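Local coordinates for citrate synthase (Metallosphaera sedula, PDB 6ABW), which probably catalyses the condensation of acetyl-CoA with oxaloacetate and water to give citrate and free coenzyme A, a step of the tricarboxylic acid cycle, at residues A[68-71]-A[72-75]; A[250-253]-A[254-258]; A[268-271]-A[272-275]. All coordinates share one frame; numbering follows the deposited sequence.

Contact 1. Residues A[68-71]-A[72-75]; sequences LPTK and LQLQ
T70 and Q73 hold each other in a capping box at the N-terminus of helix 71-84. In one direction the backbone N of Q73 donates to OG1 of T70 over 3.2 Å; in the other, the backbone N of T70 donates to the side-chain OE1 of Q73 over 3.0 Å, nearly straight at 164°. The threonine hydroxyl can act as the cap because OG1 stands between its own backbone N and carbonyl carbon (chi1 64°), turned to the first helical turn. Q73 runs extended beyond CG, back past T70, its CG 3.3 Å from T70 OG1, and brings OE1 to the T70 amide with the donor tilted 23° from the amide carbonyl plane. OE1 is gripped a second time by a water that donates to it and, over 2.9 Å, to the carbonyl O of L68, which ties the incoming loop to the cap.

The tight side of the turn lies where P69 packs on the helix: its CB is 3.8 Å from Q73 CB, and its CG rests 4.1 Å from L74 CB. The regular helical bonds begin here, L74 N to T70 O and Q75 N to K71 O. The looser side carries the exposed L72, K71 and Q75. The end of L72 leads away from the turn, Q75 touches K71 O through CB, and K71 points away to a salt bridge with E387 of the second subunit. R389 of that subunit bonds to the carbonyl O of P69, and its I386 packs against K71 and L74.

Within its own chain the cap joins two consecutive helices across a short loop: P69, Q73 and L74 lean on helix 56-65, where H61 meets both P69 and Q73.

Contact 2. Residues A[250-253]-A[254-258]; sequences TESW and FKRKI
W253 lays its indole along the next turn of helix 250-260 and takes K257 over one face, an i to i+4 CH-pi contact between neighbouring turns. With CG anti to the backbone N (chi1 -178°), the ring is carried toward the C-terminal end of the helix. CB starts beside the backbone, 4.0 Å from NH2 of R256. From there the five-membered ring passes beneath the lysine: K257 CG lies 3.7 Å from its centroid and only 13° off the normal, the two side chains crossing at about a right angle. NE1 has K257 CG above it and donates its hydrogen bond to E243 of helix 233-244. On the six-membered ring, CE3 sits 3.4 Å from the backbone N of F254, whereas CZ3 and CH2 reach the last turn, where CZ3 is 3.8 Å from I258 CG1 and CH2 borders CD1. The indole thus sits as a knob among F254, R256, K257 and I258.

The main-chain ladder, F254 N to T250 O through K257 N to W253 O, spaces these residues one turn apart, and a wider pi-type turn follows at 254-258. This amphipathic helix buries W253 against helix 233-244 and F254 and I258 against helix 295-315, with W253 also close to L265 of the acetyl-CoA site. On the outer side R256 folds back along the helix, bent at chi3. NH2 makes a weak but nearly straight (170°) bond of 3.3 Å to S252 OG, which lies in the guanidinium plane at its edge.

Contact 3. Residues A[268-271]-A[272-275]; sequences FGHR and VYKT. With ACO (acetyl coenzyme *a), chain D.
H270 and Y273 lie side by side and point the same way, with CD2 of the tyrosine 3.6 Å above the plane of the imidazole and over its centre. The ring planes meet at 48°, so the pair is oblique, with one corner of the phenol ring covering the histidine face. CG anti to the backbone N (chi1 -161°) carries the imidazole over the turn that follows, and the ring's own rotation about CB-CG turns ND1 to the amides there. ND1 accepts two backbone N-H groups, from V272 over 3.1 Å and from Y273 over 3.2 Å. V272 N comes in at the ring edge, near its plane; Y273 N is tilted 33° from it. An alanine in place of H270 would probably leave both amides without their shared acceptor and Y273 CD2 without the ring it rests on.

K274 folds back from the far end of the turn, bent at chi2, and its NZ donates to the carbonyl O of H270 over 2.9 Å, in the carbonyl plane. A water accepts from H270 N and lies within bonding distance of Y273 O. The tyrosine is held at its other end by H195, which bonds to its OH.

Toward the coenzyme, the carbonyl O of F268 receives a weak bond from N8P of acetyl-CoA, and G269 CA passes 3.3 Å from its OAP. R271 stretches out to lay one guanidinium face against the methyl CEP, with NH1 3.6 Å from the phosphate oxygen O4A.

H270 is a predicted active-site residue, as is D325, whose side chain lies about 6 Å from it. With ND1 engaged as the acceptor of two main-chain N-H groups, the imidazole is held to the loop beside the coenzyme.

The three contacts follow one another along the chain, all as parts of the citrate synthase fold. Contact 1 is the remote one: its centre is about 50 Å from that of contact 2, on the opposite side of the chain's centre, and about 35 Å from that of contact 3. It belongs to the start of helix 71-84 and to the subunit interface. Contacts 2 and 3 lie on the same side, their nearest atoms about 7 Å apart, and the segment between helix 250-260 and the loop of contact 3 carries the acetyl-CoA-binding residues R264, L265 and G267. Helix 250-260 and the loop carrying the predicted active-site H270 thus flank the coenzyme site, while contact 1, far from it, meets the second subunit.

Contact 1. Residues A[68-71]-A[72-75]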
loop_
_atom_site.group_PDB
_atom_site.type_symbol
_atom_site.label_atom_id
_atom_site.label_comp_id
_atom_site.label_asym_id
_atom_site.label_seq_id
_atom_site.Cartn_x
_atom_site.Cartn_y
_atom_site.Cartn_z
ATOM N N LEU A 68 -22.309 -20.938 -2.867
ATOM C CA LEU A 68 -23.030 -20.640 -1.684
ATOM C C LEU A 68 -22.887 -21.812 -0.718
ATOM O O LEU A 68 -22.702 -22.934 -1.154
ATOM C CB LEU A 68 -24.493 -20.344 -1.931
ATOM C CG LEU A 68 -24.689 -19.056 -2.745
ATOM C CD1 LEU A 68 -26.049 -19.011 -3.368
ATOM C CD2 LEU A 68 -24.449 -17.850 -1.846
ATOM N N PRO A 69 -22.855 -21.531 0.592
ATOM C CA PRO A 69 -22.517 -22.618 1.484
ATOM C C PRO A 69 -23.685 -23.522 1.854
ATOM O O PRO A 69 -24.832 -23.069 1.952
ATOM C CB PRO A 69 -22.085 -21.874 2.768
ATOM C CG PRO A 69 -22.911 -20.613 2.749
ATOM C CD PRO A 69 -23.010 -20.268 1.290
ATOM N N THR A 70 -23.352 -24.770 2.229
ATOM C CA THR A 70 -24.272 -25.603 3.004
ATOM C C THR A 70 -24.423 -25.120 4.405
ATOM O O THR A 70 -23.600 -24.302 4.879
ATOM C CB THR A 70 -23.758 -27.049 3.102
ATOM O OG1 THR A 70 -22.519 -27.082 3.814
ATOM C CG2 THR A 70 -23.513 -27.609 1.762
ATOM N N LYS A 71 -25.432 -25.631 5.112
ATOM C CA LYS A 71 -25.611 -25.315 6.550
ATOM C C LYS A 71 -24.317 -25.480 7.372
ATOM O O LYS A 71 -23.975 -24.635 8.193
ATOM C CB LYS A 71 -26.650 -26.223 7.187
ATOM C CG LYS A 71 -28.097 -25.840 7.013
ATOM C CD LYS A 71 -28.991 -26.947 7.595
ATOM C CE LYS A 71 -30.377 -26.949 6.965
ATOM N NZ LYS A 71 -31.131 -25.724 7.360
ATOM N N LEU A 72 -23.616 -26.575 7.156
ATOM C CA LEU A 72 -22.450 -26.897 7.976
ATOM C C LEU A 72 -21.287 -25.945 7.585
ATOM O O LEU A 72 -20.512 -25.503 8.458
ATOM C CB LEU A 72 -22.040 -28.346 7.773
ATOM C CG LEU A 72 -20.892 -28.854 8.672
ATOM C CD1 LEU A 72 -21.353 -29.002 10.119
ATOM C CD2 LEU A 72 -20.327 -30.190 8.165
ATOM N N GLN A 73 -21.168 -25.680 6.295
ATOM C CA GLN A 73 -20.168 -24.723 5.821
ATOM C C GLN A 73 -20.431 -23.355 6.419
ATOM O O GLN A 73 -19.482 -22.673 6.909
ATOM C CB GLN A 73 -20.063 -24.649 4.328
ATOM C CG GLN A 73 -19.420 -25.841 3.707
ATOM C CD GLN A 73 -19.548 -25.909 2.205
ATOM O OE1 GLN A 73 -20.465 -25.362 1.578
ATOM N NE2 GLN A 73 -18.656 -26.645 1.630
ATOM N N LEU A 74 -21.681 -22.948 6.433
ATOM C CA LEU A 74 -22.044 -21.645 6.951
ATOM C C LEU A 74 -21.745 -21.529 8.421
ATOM O O LEU A 74 -21.271 -20.526 8.917
ATOM C CB LEU A 74 -23.496 -21.345 6.726
ATOM C CG LEU A 74 -24.016 -19.983 7.164
ATOM C CD1 LEU A 74 -23.207 -18.805 6.592
ATOM C CD2 LEU A 74 -25.438 -19.838 6.720
ATOM N N GLN A 75 -22.091 -22.576 9.152
ATOM C CA GLN A 75 -21.765 -22.656 10.560
ATOM C C GLN A 75 -20.281 -22.521 10.904
ATOM O O GLN A 75 -19.947 -21.822 11.894
ATOM C CB GLN A 75 -22.353 -23.963 11.115
ATOM C CG GLN A 75 -22.161 -24.296 12.563
ATOM C CD GLN A 75 -22.515 -25.782 12.820
ATOM O OE1 GLN A 75 -21.876 -26.435 13.656
ATOM N NE2 GLN A 75 -23.504 -26.336 12.042
HETATM O O HOH W 1 -20.709 -25.074 -0.974
#

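Contact 2. Residues A[250-253]-A[254-258]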
loop_
_atom_site.group_PDB
_atom_site.type_symbol
_atom_site.label_atom_id
_atom_site.label_comp_id
_atom_site.label_asym_id
_atom_site.label_seq_id
_atom_site.Cartn_x
_atom_site.Cartn_y
_atom_site.Cartn_z
ATOM N N THR A 250 -34.749 21.720 -3.749
ATOM C CA THR A 250 -34.030 20.890 -4.730
ATOM C C THR A 250 -34.064 21.436 -6.129
ATOM O O THR A 250 -33.051 21.487 -6.805
ATOM C CB THR A 250 -34.544 19.427 -4.678
ATOM O OG1 THR A 250 -34.532 18.986 -3.307
ATOM C CG2 THR A 250 -33.637 18.524 -5.485
ATOM N N GLU A 251 -35.240 21.816 -6.595
ATOM C CA GLU A 251 -35.363 22.334 -7.961
ATOM C C GLU A 251 -34.495 23.535 -8.214
ATOM O O GLU A 251 -33.828 23.625 -9.243
ATOM C CB GLU A 251 -36.806 22.715 -8.288
ATOM C CG GLU A 251 -37.608 21.498 -8.659
ATOM C CD GLU A 251 -39.068 21.771 -9.120
ATOM O OE1 GLU A 251 -39.463 22.969 -9.436
ATOM O OE2 GLU A 251 -39.768 20.704 -9.212
ATOM N N SER A 252 -34.467 24.452 -7.245
ATOM C CA SER A 252 -33.624 25.635 -7.354
ATOM C C SER A 252 -32.124 25.312 -7.406
ATOM O O SER A 252 -31.410 25.858 -8.273
ATOM C CB SER A 252 -33.941 26.674 -6.234
ATOM O OG SER A 252 -32.976 27.708 -6.221
ATOM N N TRP A 253 -31.663 24.422 -6.522
ATOM C CA TRP A 253 -30.309 23.964 -6.557
ATOM C C TRP A 253 -29.970 23.340 -7.933
ATOM O O TRP A 253 -28.900 23.604 -8.482
ATOM C CB TRP A 253 -30.063 22.981 -5.441
ATOM C CG TRP A 253 -28.668 22.457 -5.321
ATOM C CD1 TRP A 253 -27.695 22.897 -4.466
ATOM C CD2 TRP A 253 -28.122 21.325 -6.021
ATOM N NE1 TRP A 253 -26.544 22.162 -4.660
ATOM C CE2 TRP A 253 -26.796 21.177 -5.590
ATOM C CE3 TRP A 253 -28.637 20.423 -6.999
ATOM C CZ2 TRP A 253 -25.972 20.154 -6.048
ATOM C CZ3 TRP A 253 -27.805 19.412 -7.468
ATOM C CH2 TRP A 253 -26.476 19.290 -7.019
ATOM N N PHE A 254 -30.861 22.516 -8.411
ATOM C CA PHE A 254 -30.639 21.795 -9.710
ATOM C C PHE A 254 -30.598 22.849 -10.834
ATOM O O PHE A 254 -29.696 22.799 -11.681
ATOM C CB PHE A 254 -31.754 20.799 -9.986
ATOM C CG PHE A 254 -31.502 19.893 -11.181
ATOM C CD1 PHE A 254 -30.763 18.720 -11.070
ATOM C CD2 PHE A 254 -32.071 20.168 -12.395
ATOM C CE1 PHE A 254 -30.547 17.878 -12.216
ATOM C CE2 PHE A 254 -31.906 19.317 -13.488
ATOM C CZ PHE A 254 -31.127 18.185 -13.397
ATOM N N LYS A 255 -31.538 23.805 -10.828
ATOM C CA LYS A 255 -31.501 24.924 -11.835
ATOM C C LYS A 255 -30.180 25.698 -11.849
ATOM O O LYS A 255 -29.526 25.905 -12.905
ATOM C CB LYS A 255 -32.717 25.820 -11.657
ATOM C CG LYS A 255 -32.814 26.989 -12.665
ATOM C CD LYS A 255 -32.658 26.546 -14.119
ATOM C CE LYS A 255 -32.790 27.719 -15.104
ATOM N NZ LYS A 255 -34.203 28.015 -15.335
ATOM N N ARG A 256 -29.714 26.065 -10.668
ATOM C CA ARG A 256 -28.504 26.854 -10.508
ATOM C C ARG A 256 -27.200 26.085 -10.776
ATOM O O ARG A 256 -26.396 26.510 -11.580
ATOM C CB ARG A 256 -28.550 27.546 -9.106
ATOM C CG ARG A 256 -29.832 28.449 -8.896
ATOM C CD ARG A 256 -30.156 28.840 -7.429
ATOM N NE ARG A 256 -28.986 28.629 -6.584
ATOM C CZ ARG A 256 -28.865 27.728 -5.588
ATOM N NH1 ARG A 256 -27.683 27.592 -4.993
ATOM N NH2 ARG A 256 -29.891 26.998 -5.132
ATOM N N LYS A 257 -26.991 24.914 -10.153
ATOM C CA LYS A 257 -25.745 24.200 -10.198
ATOM C C LYS A 257 -25.587 23.319 -11.449
ATOM O O LYS A 257 -24.483 23.191 -11.967
ATOM C CB LYS A 257 -25.545 23.333 -8.963
ATOM C CG LYS A 257 -25.680 24.071 -7.637
ATOM C CD LYS A 257 -24.480 24.950 -7.310
ATOM C CE LYS A 257 -24.748 25.821 -6.078
ATOM N NZ LYS A 257 -23.672 26.840 -5.910
ATOM N N ILE A 258 -26.679 22.668 -11.844
ATOM C CA ILE A 258 -26.666 21.678 -12.927
ATOM C C ILE A 258 -27.057 22.283 -14.287
ATOM O O ILE A 258 -26.310 22.113 -15.253
ATOM C CB ILE A 258 -27.564 20.444 -12.591
ATOM C CG1 ILE A 258 -27.162 19.847 -11.226
ATOM C CG2 ILE A 258 -27.485 19.400 -13.704
ATOM C CD1 ILE A 258 -25.714 19.436 -11.053
#

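Contact 3. Residues A[268-271]-A[272-275]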
loop_
_atom_site.group_PDB
_atom_site.type_symbol
_atom_site.label_atom_id
_atom_site.label_comp_id
_atom_site.label_asym_id
_atom_site.label_seq_id
_atom_site.Cartn_x
_atom_site.Cartn_y
_atom_site.Cartn_z
ATOM N N PHE A 268 -24.455 10.136 -10.552
ATOM C CA PHE A 268 -25.006 9.760 -11.856
ATOM C C PHE A 268 -23.827 9.406 -12.759
ATOM O O PHE A 268 -22.724 10.000 -12.666
ATOM C CB PHE A 268 -25.806 10.855 -12.513
ATOM C CG PHE A 268 -27.273 10.816 -12.194
ATOM C CD1 PHE A 268 -27.747 10.875 -10.872
ATOM C CD2 PHE A 268 -28.193 10.713 -13.174
ATOM C CE1 PHE A 268 -29.114 10.902 -10.604
ATOM C CE2 PHE A 268 -29.537 10.712 -12.900
ATOM C CZ PHE A 268 -30.021 10.774 -11.603
ATOM N N GLY A 269 -24.101 8.497 -13.667
ATOM C CA GLY A 269 -23.152 8.154 -14.728
ATOM C C GLY A 269 -22.220 6.995 -14.379
ATOM O O GLY A 269 -21.816 6.775 -13.217
ATOM N N HIS A 270 -21.772 6.245 -15.375
ATOM C CA HIS A 270 -20.886 5.154 -15.081
ATOM C C HIS A 270 -20.097 4.825 -16.313
ATOM O O HIS A 270 -20.692 4.868 -17.426
ATOM C CB HIS A 270 -21.697 3.938 -14.622
ATOM C CG HIS A 270 -20.892 2.946 -13.882
ATOM N ND1 HIS A 270 -20.216 1.928 -14.520
ATOM C CD2 HIS A 270 -20.699 2.754 -12.551
ATOM C CE1 HIS A 270 -19.592 1.196 -13.617
ATOM N NE2 HIS A 270 -19.833 1.703 -12.412
ATOM N N ARG A 271 -18.828 4.455 -16.136
ATOM C CA ARG A 271 -18.008 4.096 -17.356
ATOM C C ARG A 271 -18.461 2.836 -18.080
ATOM O O ARG A 271 -18.131 2.678 -19.268
ATOM C CB ARG A 271 -16.495 3.965 -17.016
ATOM C CG ARG A 271 -15.842 5.333 -16.780
ATOM C CD ARG A 271 -14.308 5.354 -16.720
ATOM N NE ARG A 271 -13.852 6.661 -16.191
ATOM C CZ ARG A 271 -13.837 7.832 -16.859
ATOM N NH1 ARG A 271 -14.251 7.933 -18.125
ATOM N NH2 ARG A 271 -13.413 8.941 -16.239
ATOM N N VAL A 272 -19.120 1.911 -17.389
ATOM C CA VAL A 272 -19.567 0.622 -17.953
ATOM C C VAL A 272 -21.075 0.553 -18.154
ATOM O O VAL A 272 -21.574 0.143 -19.230
ATOM C CB VAL A 272 -19.074 -0.570 -17.051
ATOM C CG1 VAL A 272 -19.430 -1.916 -17.630
ATOM C CG2 VAL A 272 -17.554 -0.511 -16.901
ATOM N N TYR A 273 -21.839 0.825 -17.105
ATOM C CA TYR A 273 -23.292 0.781 -17.159
ATOM C C TYR A 273 -23.879 1.934 -17.994
ATOM O O TYR A 273 -23.608 3.090 -17.724
ATOM C CB TYR A 273 -23.970 0.847 -15.791
ATOM C CG TYR A 273 -23.670 -0.363 -14.912
ATOM C CD1 TYR A 273 -24.042 -1.633 -15.319
ATOM C CD2 TYR A 273 -22.992 -0.227 -13.678
ATOM C CE1 TYR A 273 -23.770 -2.741 -14.548
ATOM C CE2 TYR A 273 -22.723 -1.338 -12.866
ATOM C CZ TYR A 273 -23.083 -2.578 -13.324
ATOM O OH TYR A 273 -22.818 -3.699 -12.625
ATOM N N LYS A 274 -24.665 1.588 -18.998
ATOM C CA LYS A 274 -25.355 2.582 -19.815
ATOM C C LYS A 274 -26.855 2.583 -19.482
ATOM O O LYS A 274 -27.656 3.159 -20.199
ATOM C CB LYS A 274 -25.048 2.321 -21.299
ATOM C CG LYS A 274 -23.541 2.345 -21.649
ATOM C CD LYS A 274 -22.861 3.631 -21.168
ATOM C CE LYS A 274 -21.324 3.632 -21.207
ATOM N NZ LYS A 274 -20.833 4.725 -20.282
ATOM N N THR A 275 -27.206 2.030 -18.319
ATOM C CA THR A 275 -28.540 1.862 -17.791
ATOM C C THR A 275 -28.401 2.297 -16.321
ATOM O O THR A 275 -27.245 2.658 -15.896
ATOM C CB THR A 275 -28.911 0.367 -17.734
ATOM O OG1 THR A 275 -27.925 -0.360 -16.966
ATOM C CG2 THR A 275 -28.877 -0.254 -19.110
HETATM N N1A ACO D . -24.051 14.478 -14.875
HETATM C C2A ACO D . -24.402 15.222 -15.987
HETATM N N3A ACO D . -23.950 14.928 -17.263
HETATM C C4A ACO D . -23.129 13.863 -17.425
HETATM C C5A ACO D . -22.729 13.022 -16.275
HETATM C C6A ACO D . -23.261 13.399 -14.968
HETATM N N6A ACO D . -22.881 12.674 -13.895
HETATM N N7A ACO D . -21.894 12.060 -16.735
HETATM C C8A ACO D . -21.758 12.243 -18.071
HETATM N N9A ACO D . -22.483 13.315 -18.464
HETATM C C1B ACO D . -22.631 13.828 -19.857
HETATM C C2B ACO D . -21.302 14.149 -20.561
HETATM O O2B ACO D . -20.793 15.451 -20.274
HETATM C C3B ACO D . -21.735 14.020 -21.996
HETATM O O3B ACO D . -22.347 15.273 -22.349
HETATM P P3B ACO D . -22.397 15.891 -23.861
HETATM O O7A ACO D . -22.505 17.390 -23.650
HETATM O O8A ACO D . -23.642 15.273 -24.489
HETATM O O9A ACO D . -21.067 15.457 -24.470
HETATM C C4B ACO D . -22.761 12.878 -21.994
HETATM O O4B ACO D . -23.303 12.818 -20.666
HETATM C C5B ACO D . -22.187 11.515 -22.289
HETATM O O5B ACO D . -21.132 11.233 -21.368
HETATM P P1A ACO D . -20.443 9.773 -21.376
HETATM O O1A ACO D . -19.425 9.825 -22.491
HETATM O O2A ACO D . -21.559 8.718 -21.337
HETATM O O3A ACO D . -19.650 9.589 -19.975
HETATM P P2A ACO D . -18.278 10.350 -19.574
HETATM O O4A ACO D . -17.079 9.472 -19.820
HETATM O O5A ACO D . -18.341 11.797 -19.967
HETATM O O6A ACO D . -18.460 10.207 -17.976
HETATM C CBP ACO D . -18.282 9.000 -15.930
HETATM C CCP ACO D . -18.811 8.973 -17.339
HETATM C CDP ACO D . -18.783 8.031 -14.883
HETATM C CEP ACO D . -16.934 9.702 -15.706
HETATM C CAP ACO D . -19.203 10.242 -15.459
HETATM O OAP ACO D . -20.617 10.089 -15.680
HETATM C C9P ACO D . -19.082 10.707 -14.004
HETATM O O9P ACO D . -18.204 11.521 -13.739
HETATM N N8P ACO D . -19.929 10.184 -13.082
HETATM C C7P ACO D . -19.702 10.338 -11.663
HETATM C C6P ACO D . -19.906 11.727 -11.105
HETATM C C5P ACO D . -19.461 11.616 -9.651
HETATM O O5P ACO D . -20.278 11.337 -8.776
HETATM N N4P ACO D . -18.165 11.869 -9.359
HETATM C C3P ACO D . -17.640 11.897 -7.988
HETATM C C2P ACO D . -16.638 10.769 -7.882
HETATM S S1P ACO D . -15.021 11.456 -7.801
HETATM C C ACO D . -14.689 10.746 -6.345
HETATM O O ACO D . -15.144 11.283 -5.352
HETATM C CH3 ACO D . -13.899 9.470 -6.363
HETATM O O HOH W 2 -23.610 5.906 -17.864
#